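Local coordinates for protein uncharacterized ACR, COG1565 superfamily (Burkholderia thailandensis, PDB 4F3N) that is of uncharacterised function but has the fold of an S-adenosyl-L-methionine-dependent methyltransferase and may methylate arginine side chains of proteins, at residues A280-V285 against S344-A349; A293-D298 against G418-F423; L316-R321 against G326-Y331; A60-L65 against V330-Q335. One frame throughout, in Å; residues are numbered along the deposited sequence.

Overall arrangement
Contacts 1 and 2 belong to the seven-stranded methyltransferase sheet and lie on its two faces: in contact 1 two helices pack side by side, while in contact 2 a phenylalanine of strand 293-298 meets the loop that follows strand 407-414. F296, next on that strand, points to the opposite face and touches F281 and V282 of contact 1. Contacts 3 and 4 lie together on the far side of the chain's centre from contact 2, share V330 and Y331, and hold the loop before strand 336-342. Contacts 1, 2 and 4 are buried, with largely apolar packing between segments. Contact 3 is only partly buried, mixing aromatic and sulfur packing with an arginine that binds sulfate at the surface.

Contact 1 of 4, residues A280-V285 against S344-A349; sequences AFVRTV and SAIHEA
V282 and A349 face each other where two helices, 276-288 and 343-352, pack side by side on one face of the seven-stranded sheet of the methyltransferase fold. The axes of 280-285 and 344-349 approach to 8.6 Å and run in nearly the same sense, crossing at -30°. The small methyl of A349 suits such spacing, since it lets R283 come to within 5.2 Å of it, CA to CA.

From helix 276-288, V282 does most of the packing, and its two methyls divide the work. CG1, placed opposite the backbone N (chi1 172°), rests against CB of A349 at 3.9 Å and also lies near the carbonyl O of I346. CG2 turns the other way, to I346, whose branch methyl CG2 stands 4.0 Å from it and whose terminal CD1 is almost as near. The valine and isoleucine side chains meet at about a right angle, and the beta-branched fork of V282 thus sends one prong to each partner, CG2 to I346 and CG1 to A349. Beneath them F412 of strand 407-414 touches both V282 and I346, which closes this apolar layer onto the sheet.

R283 marks the exposed rim. Its CG touches the other helix, 3.6 Å from A349 O with A349 CB just beyond, and the chain then runs extended from CG to NE, carrying the guanidinium to the surface while its aliphatic root covers the alanine. One turn of helix 276-288 has an extra tie on its outer side: A280 O accepts from T284 N and, from the opposite face of its carbonyl plane, from T284 OG1 at 2.9 Å.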
loop_
_atom_site.group_PDB
_atom_site.type_symbol
_atom_site.label_atom_id
_atom_site.label_comp_id
_atom_site.label_asym_id
_atom_site.label_seq_id
_atom_site.Cartn_x
_atom_site.Cartn_y
_atom_site.Cartn_z
ATOM N N ALA A 280 1.639 -11.763 5.039
ATOM C CA ALA A 280 0.752 -12.242 6.081
ATOM C C ALA A 280 -0.599 -11.633 5.862
ATOM O O ALA A 280 -1.622 -12.318 5.971
ATOM C CB ALA A 280 1.276 -11.847 7.455
ATOM N N PHE A 281 -0.596 -10.339 5.523
ATOM C CA PHE A 281 -1.866 -9.611 5.281
ATOM C C PHE A 281 -2.638 -10.132 4.092
ATOM O O PHE A 281 -3.837 -10.376 4.188
ATOM C CB PHE A 281 -1.559 -8.129 5.098
ATOM C CG PHE A 281 -2.765 -7.278 4.778
ATOM C CD1 PHE A 281 -3.696 -6.968 5.758
ATOM C CD2 PHE A 281 -2.959 -6.783 3.511
ATOM C CE1 PHE A 281 -4.818 -6.206 5.460
ATOM C CE2 PHE A 281 -4.073 -5.975 3.223
ATOM C CZ PHE A 281 -4.989 -5.699 4.191
ATOM N N VAL A 282 -1.957 -10.345 2.974
ATOM C CA VAL A 282 -2.604 -10.871 1.779
ATOM C C VAL A 282 -3.124 -12.294 2.006
ATOM O O VAL A 282 -4.240 -12.620 1.602
ATOM C CB VAL A 282 -1.702 -10.754 0.557
ATOM C CG1 VAL A 282 -2.276 -11.490 -0.698
ATOM C CG2 VAL A 282 -1.485 -9.272 0.271
ATOM N N ARG A 283 -2.362 -13.121 2.733
ATOM C CA ARG A 283 -2.881 -14.435 3.077
ATOM C C ARG A 283 -4.174 -14.303 3.848
ATOM O O ARG A 283 -5.101 -15.052 3.580
ATOM C CB ARG A 283 -1.871 -15.231 3.890
ATOM C CG ARG A 283 -0.665 -15.659 3.078
ATOM C CD ARG A 283 0.283 -16.448 3.961
ATOM N NE ARG A 283 1.403 -17.002 3.213
ATOM C CZ ARG A 283 2.528 -17.463 3.757
ATOM N NH1 ARG A 283 2.714 -17.455 5.078
ATOM N NH2 ARG A 283 3.469 -17.980 2.974
ATOM N N THR A 284 -4.204 -13.412 4.835
ATOM C CA THR A 284 -5.364 -13.263 5.710
ATOM C C THR A 284 -6.564 -12.785 4.900
ATOM O O THR A 284 -7.656 -13.284 5.062
ATOM C CB THR A 284 -5.066 -12.294 6.879
ATOM O OG1 THR A 284 -3.964 -12.833 7.660
ATOM C CG2 THR A 284 -6.273 -12.055 7.719
ATOM N N VAL A 285 -6.351 -11.799 4.038
ATOM C CA VAL A 285 -7.440 -11.316 3.164
ATOM C C VAL A 285 -8.006 -12.383 2.241
ATOM O O VAL A 285 -9.228 -12.524 2.087
ATOM C CB VAL A 285 -6.959 -10.103 2.340
ATOM C CG1 VAL A 285 -8.031 -9.678 1.311
ATOM C CG2 VAL A 285 -6.578 -8.979 3.301
ATOM N N SER A 344 5.654 -10.761 -6.687
ATOM C CA SER A 344 5.690 -12.230 -6.809
ATOM C C SER A 344 5.306 -12.909 -5.488
ATOM O O SER A 344 4.493 -13.824 -5.467
ATOM C CB SER A 344 7.066 -12.709 -7.279
ATOM O OG SER A 344 7.375 -12.111 -8.522
ATOM N N ALA A 345 5.856 -12.414 -4.406
ATOM C CA ALA A 345 5.524 -12.870 -3.069
ATOM C C ALA A 345 4.057 -12.586 -2.745
ATOM O O ALA A 345 3.419 -13.415 -2.105
ATOM C CB ALA A 345 6.412 -12.195 -2.052
ATOM N N ILE A 346 3.553 -11.412 -3.157
ATOM C CA ILE A 346 2.109 -11.123 -2.994
ATOM C C ILE A 346 1.265 -12.127 -3.775
ATOM O O ILE A 346 0.304 -12.690 -3.249
ATOM C CB ILE A 346 1.781 -9.663 -3.398
ATOM C CG1 ILE A 346 2.523 -8.688 -2.508
ATOM C CG2 ILE A 346 0.259 -9.373 -3.358
ATOM C CD1 ILE A 346 2.374 -8.930 -1.006
ATOM N N HIS A 347 1.629 -12.392 -5.037
ATOM C CA HIS A 347 0.964 -13.437 -5.829
ATOM C C HIS A 347 0.923 -14.774 -5.114
ATOM O O HIS A 347 -0.152 -15.398 -4.973
ATOM C CB HIS A 347 1.711 -13.578 -7.148
ATOM C CG HIS A 347 1.309 -14.791 -7.952
ATOM N ND1 HIS A 347 2.218 -15.614 -8.499
ATOM C CD2 HIS A 347 0.072 -15.303 -8.269
ATOM C CE1 HIS A 347 1.601 -16.600 -9.174
ATOM N NE2 HIS A 347 0.279 -16.418 -9.067
ATOM N N GLU A 348 2.086 -15.222 -4.634
ATOM C CA GLU A 348 2.150 -16.516 -3.929
ATOM C C GLU A 348 1.313 -16.519 -2.662
ATOM O O GLU A 348 0.676 -17.524 -2.335
ATOM C CB GLU A 348 3.627 -16.900 -3.676
ATOM C CG GLU A 348 4.325 -17.110 -5.026
ATOM C CD GLU A 348 5.834 -16.925 -5.003
ATOM O OE1 GLU A 348 6.451 -16.966 -3.913
ATOM O OE2 GLU A 348 6.434 -16.713 -6.091
ATOM N N ALA A 349 1.292 -15.396 -1.977
ATOM C CA ALA A 349 0.509 -15.232 -0.739
ATOM C C ALA A 349 -0.976 -15.493 -1.007
ATOM O O ALA A 349 -1.612 -16.301 -0.314
ATOM C CB ALA A 349 0.722 -13.855 -0.121
#

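Contact 2 of 4, residues A293-D298 against G418-F423; sequences AAFFID and GALDAF
F295 drives the end of its ring against L420 and F423, joining a central strand of the methyltransferase sheet to the loop after strand 407-414. The tight spot is small. CD1 of L420 comes in at the ring edge, near its plane, from the opposite direction, 3.6 Å from F295 CZ and 3.8 Å from CE1. F423 packs less closely, its CE2 lying 4.1 Å from F295 CE1; these two side chains cross at a slant although their ring planes are nearly parallel. A long flat side chain suits F295, because the backbones stay far apart, 11.4 Å between the CA atoms of F295 and A422, and side chains from both segments bridge the gap together.

The outer side differs. G418, A419 and D421 are exposed, and none of them touches the strand; a backbone bond from F423 N to L420 O, 3.1 Å long, helps bring both apolar side chains inward.

Helix 118-136 packs on L420 through P128 and Q131, and F366 of helix 363-369 meets the F423 ring edge-to-face. Strand 293-298 lies between strands 210-214 and 407-414, with F295 about 8 Å, side chain to side chain, from N214 of the S-adenosyl-L-homocysteine site, a ligand not bound in this chain.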
loop_
_atom_site.group_PDB
_atom_site.type_symbol
_atom_site.label_atom_id
_atom_site.label_comp_id
_atom_site.label_asym_id
_atom_site.label_seq_id
_atom_site.Cartn_x
_atom_site.Cartn_y
_atom_site.Cartn_z
ATOM N N ALA A 293 -13.612 -10.472 -5.014
ATOM C CA ALA A 293 -12.300 -10.154 -5.535
ATOM C C ALA A 293 -11.579 -9.249 -4.532
ATOM O O ALA A 293 -12.212 -8.623 -3.660
ATOM C CB ALA A 293 -12.416 -9.431 -6.893
ATOM N N ALA A 294 -10.275 -9.141 -4.674
ATOM C CA ALA A 294 -9.454 -8.245 -3.847
ATOM C C ALA A 294 -8.475 -7.608 -4.802
ATOM O O ALA A 294 -7.762 -8.335 -5.522
ATOM C CB ALA A 294 -8.735 -8.957 -2.696
ATOM N N PHE A 295 -8.484 -6.278 -4.860
ATOM C CA PHE A 295 -7.574 -5.488 -5.687
ATOM C C PHE A 295 -6.574 -4.780 -4.787
ATOM O O PHE A 295 -6.996 -4.114 -3.843
ATOM C CB PHE A 295 -8.321 -4.396 -6.434
ATOM C CG PHE A 295 -9.350 -4.905 -7.452
ATOM C CD1 PHE A 295 -9.008 -5.028 -8.807
ATOM C CD2 PHE A 295 -10.612 -5.226 -7.050
ATOM C CE1 PHE A 295 -9.935 -5.446 -9.757
ATOM C CE2 PHE A 295 -11.544 -5.650 -7.975
ATOM C CZ PHE A 295 -11.202 -5.749 -9.323
ATOM N N PHE A 296 -5.281 -4.937 -5.077
ATOM C CA PHE A 296 -4.216 -4.163 -4.445
ATOM C C PHE A 296 -3.515 -3.304 -5.459
ATOM O O PHE A 296 -3.120 -3.805 -6.503
ATOM C CB PHE A 296 -3.229 -5.090 -3.736
ATOM C CG PHE A 296 -3.873 -5.910 -2.654
ATOM C CD1 PHE A 296 -4.187 -5.352 -1.416
ATOM C CD2 PHE A 296 -4.200 -7.228 -2.885
ATOM C CE1 PHE A 296 -4.772 -6.133 -0.406
ATOM C CE2 PHE A 296 -4.839 -7.983 -1.903
ATOM C CZ PHE A 296 -5.106 -7.438 -0.674
ATOM N N ILE A 297 -3.446 -2.003 -5.196
ATOM C CA ILE A 297 -2.827 -1.032 -6.060
ATOM C C ILE A 297 -1.617 -0.493 -5.327
ATOM O O ILE A 297 -1.750 -0.027 -4.179
ATOM C CB ILE A 297 -3.776 0.158 -6.346
ATOM C CG1 ILE A 297 -5.110 -0.396 -6.922
ATOM C CG2 ILE A 297 -3.123 1.149 -7.344
ATOM C CD1 ILE A 297 -6.300 -0.140 -6.025
ATOM N N ASP A 298 -0.452 -0.574 -5.944
ATOM C CA ASP A 298 0.753 -0.094 -5.271
ATOM C C ASP A 298 1.927 -0.052 -6.209
ATOM O O ASP A 298 1.945 -0.679 -7.278
ATOM C CB ASP A 298 1.070 -0.986 -4.062
ATOM C CG ASP A 298 1.378 -0.231 -2.802
ATOM O OD1 ASP A 298 2.067 0.836 -2.862
ATOM O OD2 ASP A 298 0.929 -0.697 -1.724
ATOM N N GLY A 418 -13.702 -16.604 -15.798
ATOM C CA GLY A 418 -13.466 -15.678 -16.871
ATOM C C GLY A 418 -12.597 -14.532 -16.382
ATOM O O GLY A 418 -12.043 -14.594 -15.271
ATOM N N ALA A 419 -12.509 -13.501 -17.205
ATOM C CA ALA A 419 -11.541 -12.401 -17.037
ATOM C C ALA A 419 -12.309 -11.115 -16.813
ATOM O O ALA A 419 -13.458 -10.997 -17.269
ATOM C CB ALA A 419 -10.691 -12.267 -18.307
ATOM N N LEU A 420 -11.710 -10.147 -16.119
ATOM C CA LEU A 420 -12.197 -8.776 -16.132
ATOM C C LEU A 420 -11.639 -8.064 -17.333
ATOM O O LEU A 420 -10.480 -8.304 -17.719
ATOM C CB LEU A 420 -11.762 -7.945 -14.911
ATOM C CG LEU A 420 -12.120 -8.467 -13.531
ATOM C CD1 LEU A 420 -11.592 -7.445 -12.516
ATOM C CD2 LEU A 420 -13.616 -8.722 -13.404
ATOM N N ASP A 421 -12.453 -7.188 -17.891
ATOM C CA ASP A 421 -12.033 -6.317 -19.006
ATOM C C ASP A 421 -10.774 -5.554 -18.593
ATOM O O ASP A 421 -9.876 -5.324 -19.403
ATOM C CB ASP A 421 -13.161 -5.341 -19.382
ATOM C CG ASP A 421 -14.400 -6.059 -19.961
ATOM O OD1 ASP A 421 -14.346 -7.281 -20.190
ATOM O OD2 ASP A 421 -15.431 -5.400 -20.153
ATOM N N ALA A 422 -10.680 -5.176 -17.321
ATOM C CA ALA A 422 -9.514 -4.391 -16.894
ATOM C C ALA A 422 -8.174 -5.080 -17.037
ATOM O O ALA A 422 -7.150 -4.379 -17.145
ATOM C CB ALA A 422 -9.694 -3.870 -15.474
ATOM N N PHE A 423 -8.167 -6.413 -17.085
ATOM C CA PHE A 423 -6.945 -7.183 -17.224
ATOM C C PHE A 423 -6.872 -7.916 -18.574
ATOM O O PHE A 423 -5.914 -8.674 -18.803
ATOM C CB PHE A 423 -6.816 -8.230 -16.108
ATOM C CG PHE A 423 -6.645 -7.666 -14.701
ATOM C CD1 PHE A 423 -5.461 -7.059 -14.301
ATOM C CD2 PHE A 423 -7.667 -7.775 -13.782
ATOM C CE1 PHE A 423 -5.312 -6.588 -13.000
ATOM C CE2 PHE A 423 -7.542 -7.287 -12.480
ATOM C CZ PHE A 423 -6.358 -6.699 -12.090
#

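Contact 3 of 4, residues L316-R321 against G326-Y331; sequences LMCHYR and GDPFVY. With SO4 (sulfate ion), chain B.
Y320 reaches across to V330 and Y331, and its side chain can be followed outward from the backbone. CB packs against the amide oxygen OE1 of Q335. A chi1 of 176° swings the ring away from the backbone N and over to the loop: V330 CG1 covers one face, 4.2 Å from CG, while CD of R321 lies over the opposite face, toward the rim. Farther out, CE1 and CE2 both approach CD2 of Y331, and CZ and OH of Y320 each come to 3.5 Å from that same Y331 CD2. The rings are oblique, their planes at 34°. The hydroxyl at the tip gives its hydrogen bond to P48 O. A tyrosine suits this place, since its apolar ring is clasped on both faces while its hydroxyl finds a carbonyl.

R321 then bends outward and grips a sulfate, probably from the crystallisation liquor, through NE to O3 (3.0 Å) and NH2 to O1 (2.8 Å).

Toward the other end, C318 SG tucks against P328, 3.5 Å from its CA. The chain there is shaped by an Asx turn, in which D327 OD1 accepts from F329 N at 2.9 Å.

Strand 317-319 runs antiparallel to both its neighbours, strands 324-325 and 336-342, in a small mixed sheet; helix 78-87 covers L316 and P328 through F78.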
loop_
_atom_site.group_PDB
_atom_site.type_symbol
_atom_site.label_atom_id
_atom_site.label_comp_id
_atom_site.label_asym_id
_atom_site.label_seq_id
_atom_site.Cartn_x
_atom_site.Cartn_y
_atom_site.Cartn_z
ATOM N N LEU A 316 13.586 1.210 0.107
ATOM C CA LEU A 316 13.100 1.976 1.260
ATOM C C LEU A 316 13.184 3.460 0.970
ATOM O O LEU A 316 14.206 3.939 0.460
ATOM C CB LEU A 316 13.932 1.654 2.505
ATOM C CG LEU A 316 13.291 2.070 3.820
ATOM C CD1 LEU A 316 12.163 1.086 4.148
ATOM C CD2 LEU A 316 14.328 2.113 4.943
ATOM N N MET A 317 12.119 4.190 1.277
ATOM C CA MET A 317 12.128 5.624 1.065
ATOM C C MET A 317 11.277 6.279 2.128
ATOM O O MET A 317 10.227 5.775 2.498
ATOM C CB MET A 317 11.629 5.988 -0.326
ATOM C CG MET A 317 11.981 7.404 -0.783
ATOM S SD MET A 317 13.736 7.867 -0.787
ATOM C CE MET A 317 14.605 6.485 -1.556
ATOM N N CYS A 318 11.776 7.410 2.619
ATOM C CA CYS A 318 11.132 8.192 3.640
ATOM C C CYS A 318 10.721 9.550 3.067
ATOM O O CYS A 318 11.349 10.053 2.129
ATOM C CB CYS A 318 12.078 8.383 4.826
ATOM S SG CYS A 318 12.794 6.827 5.414
ATOM N N HIS A 319 9.665 10.119 3.629
ATOM C CA HIS A 319 9.170 11.414 3.189
ATOM C C HIS A 319 8.952 12.277 4.377
ATOM O O HIS A 319 8.080 11.997 5.177
ATOM C CB HIS A 319 7.862 11.258 2.414
ATOM C CG HIS A 319 7.961 10.274 1.295
ATOM N ND1 HIS A 319 7.738 8.956 1.478
ATOM C CD2 HIS A 319 8.312 10.433 -0.030
ATOM C CE1 HIS A 319 7.937 8.310 0.309
ATOM N NE2 HIS A 319 8.278 9.202 -0.607
ATOM N N TYR A 320 9.727 13.354 4.456
ATOM C CA TYR A 320 9.639 14.311 5.545
ATOM C C TYR A 320 9.347 15.685 4.935
ATOM O O TYR A 320 10.172 16.210 4.184
ATOM C CB TYR A 320 10.942 14.314 6.335
ATOM C CG TYR A 320 10.976 15.351 7.447
ATOM C CD1 TYR A 320 10.065 15.315 8.480
ATOM C CD2 TYR A 320 11.878 16.408 7.415
ATOM C CE1 TYR A 320 10.069 16.273 9.496
ATOM C CE2 TYR A 320 11.893 17.350 8.426
ATOM C CZ TYR A 320 10.978 17.308 9.448
ATOM O OH TYR A 320 11.003 18.283 10.465
ATOM N N ARG A 321 8.179 16.231 5.279
ATOM C CA ARG A 321 7.697 17.504 4.713
ATOM C C ARG A 321 7.787 17.405 3.187
ATOM O O ARG A 321 8.427 18.233 2.524
ATOM C CB ARG A 321 8.497 18.681 5.250
ATOM C CG ARG A 321 8.447 18.797 6.771
ATOM C CD ARG A 321 9.511 19.739 7.268
ATOM N NE ARG A 321 9.190 21.164 7.090
ATOM C CZ ARG A 321 8.752 21.993 8.050
ATOM N NH1 ARG A 321 8.531 21.564 9.285
ATOM N NH2 ARG A 321 8.549 23.289 7.773
ATOM N N GLY A 326 16.488 8.848 2.241
ATOM C CA GLY A 326 16.675 7.448 2.615
ATOM C C GLY A 326 16.698 7.126 4.085
ATOM O O GLY A 326 16.808 5.962 4.423
ATOM N N ASP A 327 16.645 8.130 4.960
ATOM C CA ASP A 327 16.998 7.923 6.370
ATOM C C ASP A 327 15.777 7.767 7.268
ATOM O O ASP A 327 15.125 8.740 7.628
ATOM C CB ASP A 327 17.864 9.079 6.863
ATOM C CG ASP A 327 18.370 8.880 8.276
ATOM O OD1 ASP A 327 18.018 7.865 8.907
ATOM O OD2 ASP A 327 19.130 9.740 8.741
ATOM N N PRO A 328 15.474 6.525 7.710
ATOM C CA PRO A 328 14.307 6.339 8.553
ATOM C C PRO A 328 14.424 6.809 10.013
ATOM O O PRO A 328 13.444 6.715 10.732
ATOM C CB PRO A 328 14.123 4.827 8.544
ATOM C CG PRO A 328 15.496 4.329 8.457
ATOM C CD PRO A 328 16.193 5.258 7.498
ATOM N N PHE A 329 15.590 7.311 10.428
ATOM C CA PHE A 329 15.835 7.738 11.788
ATOM C C PHE A 329 15.602 9.249 11.935
ATOM O O PHE A 329 15.642 9.783 13.032
ATOM C CB PHE A 329 17.275 7.363 12.165
ATOM C CG PHE A 329 17.550 5.890 12.034
ATOM C CD1 PHE A 329 16.632 4.960 12.531
ATOM C CD2 PHE A 329 18.669 5.450 11.411
ATOM C CE1 PHE A 329 16.846 3.589 12.396
ATOM C CE2 PHE A 329 18.914 4.094 11.293
ATOM C CZ PHE A 329 17.998 3.178 11.767
ATOM N N VAL A 330 15.295 9.920 10.835
ATOM C CA VAL A 330 14.848 11.349 10.902
ATOM C C VAL A 330 13.475 11.463 11.601
ATOM O O VAL A 330 12.513 10.761 11.251
ATOM C CB VAL A 330 14.812 11.980 9.489
ATOM C CG1 VAL A 330 14.036 13.314 9.487
ATOM C CG2 VAL A 330 16.231 12.134 8.935
ATOM N N TYR A 331 13.401 12.348 12.585
ATOM C CA TYR A 331 12.186 12.692 13.319
ATOM C C TYR A 331 11.143 11.567 13.377
ATOM O O TYR A 331 10.111 11.644 12.708
ATOM C CB TYR A 331 11.576 13.991 12.766
ATOM C CG TYR A 331 12.472 15.179 12.983
ATOM C CD1 TYR A 331 12.834 15.566 14.276
ATOM C CD2 TYR A 331 13.008 15.875 11.909
ATOM C CE1 TYR A 331 13.700 16.632 14.482
ATOM C CE2 TYR A 331 13.864 16.948 12.109
ATOM C CZ TYR A 331 14.223 17.297 13.393
ATOM O OH TYR A 331 15.060 18.386 13.596
HETATM S S SO4 B . 8.891 23.462 4.249
HETATM O O1 SO4 B . 9.792 23.969 5.327
HETATM O O2 SO4 B . 9.291 23.987 2.922
HETATM O O3 SO4 B . 8.996 21.972 4.249
HETATM O O4 SO4 B . 7.467 23.840 4.483
#

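Contact 4 of 4, residues A60-L65 against V330-Q335; sequences ALAASL and VYPGLQ
The peptide plane joining P332 to G333 takes the CD2 methyl of L61 over one face, 3.5 Å from both P332 C and G333 N. At its rim, P332 O accepts a hydrogen bond from S58 OG of helix 52-71. The proline ring next to it meets the helix through two corners: CB lies 3.9 Å from L61 CD2, and CG 4.2 Å from A62 CB. Y81 and V85 of helix 78-87, together with F245, complete its surroundings.

P332 and G333 are the two central residues of a type II beta turn, closed by L334 N to Y331 O at 2.9 Å. Proline fits the first of these positions and glycine the second, where phi is positive (93°); having no side chain, G333 also leaves its peptide open to the leucine methyl. L61 reaches it because its CG extends away from the backbone N (chi1 174°), and the short A62 lets the turn settle close beside the helix.

Between the two segments the contact is van der Waals packing of methyl groups on a peptide face and a proline ring, so its hold depends on fit and burial. Direction comes from just outside, through the hydrogen bond from S58 OG to P332 O.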
loop_
_atom_site.group_PDB
_atom_site.type_symbol
_atom_site.label_atom_id
_atom_site.label_comp_id
_atom_site.label_asym_id
_atom_site.label_seq_id
_atom_site.Cartn_x
_atom_site.Cartn_y
_atom_site.Cartn_z
ATOM N N ALA A 60 9.537 11.910 22.456
ATOM C CA ALA A 60 8.961 10.916 23.356
ATOM C C ALA A 60 8.967 9.561 22.645
ATOM O O ALA A 60 9.343 8.518 23.234
ATOM C CB ALA A 60 7.550 11.308 23.797
ATOM N N LEU A 61 8.566 9.583 21.375
ATOM C CA LEU A 61 8.507 8.343 20.604
ATOM C C LEU A 61 9.896 7.766 20.502
ATOM O O LEU A 61 10.077 6.575 20.740
ATOM C CB LEU A 61 7.919 8.563 19.220
ATOM C CG LEU A 61 7.937 7.365 18.286
ATOM C CD1 LEU A 61 7.087 6.234 18.853
ATOM C CD2 LEU A 61 7.413 7.879 16.929
ATOM N N ALA A 62 10.865 8.607 20.148
ATOM C CA ALA A 62 12.267 8.201 20.030
ATOM C C ALA A 62 12.810 7.621 21.351
ATOM O O ALA A 62 13.421 6.563 21.342
ATOM C CB ALA A 62 13.161 9.354 19.543
ATOM N N ALA A 63 12.546 8.296 22.479
ATOM C CA ALA A 63 12.991 7.789 23.793
ATOM C C ALA A 63 12.396 6.417 24.100
ATOM O O ALA A 63 13.070 5.534 24.618
ATOM C CB ALA A 63 12.612 8.790 24.917
ATOM N N SER A 64 11.116 6.212 23.755
ATOM C CA SER A 64 10.485 4.935 23.973
ATOM C C SER A 64 11.148 3.841 23.147
ATOM O O SER A 64 11.335 2.716 23.610
ATOM C CB SER A 64 8.967 4.996 23.713
ATOM O OG SER A 64 8.683 4.989 22.313
ATOM N N LEU A 65 11.528 4.165 21.914
ATOM C CA LEU A 65 12.240 3.199 21.087
ATOM C C LEU A 65 13.656 2.918 21.557
ATOM O O LEU A 65 14.097 1.788 21.535
ATOM C CB LEU A 65 12.280 3.667 19.614
ATOM C CG LEU A 65 11.121 3.148 18.804
ATOM C CD1 LEU A 65 10.967 3.924 17.516
ATOM C CD2 LEU A 65 11.183 1.625 18.641
ATOM N N VAL A 330 15.295 9.920 10.835
ATOM C CA VAL A 330 14.848 11.349 10.902
ATOM C C VAL A 330 13.475 11.463 11.601
ATOM O O VAL A 330 12.513 10.761 11.251
ATOM C CB VAL A 330 14.812 11.980 9.489
ATOM C CG1 VAL A 330 14.036 13.314 9.487
ATOM C CG2 VAL A 330 16.231 12.134 8.935
ATOM N N TYR A 331 13.401 12.348 12.585
ATOM C CA TYR A 331 12.186 12.692 13.319
ATOM C C TYR A 331 11.143 11.567 13.377
ATOM O O TYR A 331 10.111 11.644 12.708
ATOM C CB TYR A 331 11.576 13.991 12.766
ATOM C CG TYR A 331 12.472 15.179 12.983
ATOM C CD1 TYR A 331 12.834 15.566 14.276
ATOM C CD2 TYR A 331 13.008 15.875 11.909
ATOM C CE1 TYR A 331 13.700 16.632 14.482
ATOM C CE2 TYR A 331 13.864 16.948 12.109
ATOM C CZ TYR A 331 14.223 17.297 13.393
ATOM O OH TYR A 331 15.060 18.386 13.596
ATOM N N PRO A 332 11.428 10.512 14.164
ATOM C CA PRO A 332 10.447 9.449 14.355
ATOM C C PRO A 332 9.036 9.994 14.654
ATOM O O PRO A 332 8.863 10.841 15.528
ATOM C CB PRO A 332 10.986 8.671 15.561
ATOM C CG PRO A 332 12.446 8.856 15.478
ATOM C CD PRO A 332 12.647 10.280 14.961
ATOM N N GLY A 333 8.062 9.494 13.931
ATOM C CA GLY A 333 6.675 9.910 14.135
ATOM C C GLY A 333 6.257 11.054 13.234
ATOM O O GLY A 333 5.045 11.351 13.141
ATOM N N LEU A 334 7.213 11.756 12.610
ATOM C CA LEU A 334 6.894 12.936 11.793
ATOM C C LEU A 334 7.145 12.740 10.307
ATOM O O LEU A 334 6.953 13.661 9.507
ATOM C CB LEU A 334 7.666 14.163 12.276
ATOM C CG LEU A 334 7.543 14.502 13.757
ATOM C CD1 LEU A 334 8.351 15.776 14.069
ATOM C CD2 LEU A 334 6.082 14.674 14.176
ATOM N N GLN A 335 7.593 11.541 9.914
ATOM C CA GLN A 335 7.763 11.232 8.526
ATOM C C GLN A 335 7.214 9.832 8.212
ATOM O O GLN A 335 7.096 8.981 9.105
ATOM C CB GLN A 335 9.248 11.353 8.110
ATOM C CG GLN A 335 10.174 10.325 8.769
ATOM C CD GLN A 335 11.545 10.272 8.123
ATOM O OE1 GLN A 335 11.981 11.214 7.435
ATOM N NE2 GLN A 335 12.264 9.159 8.344
#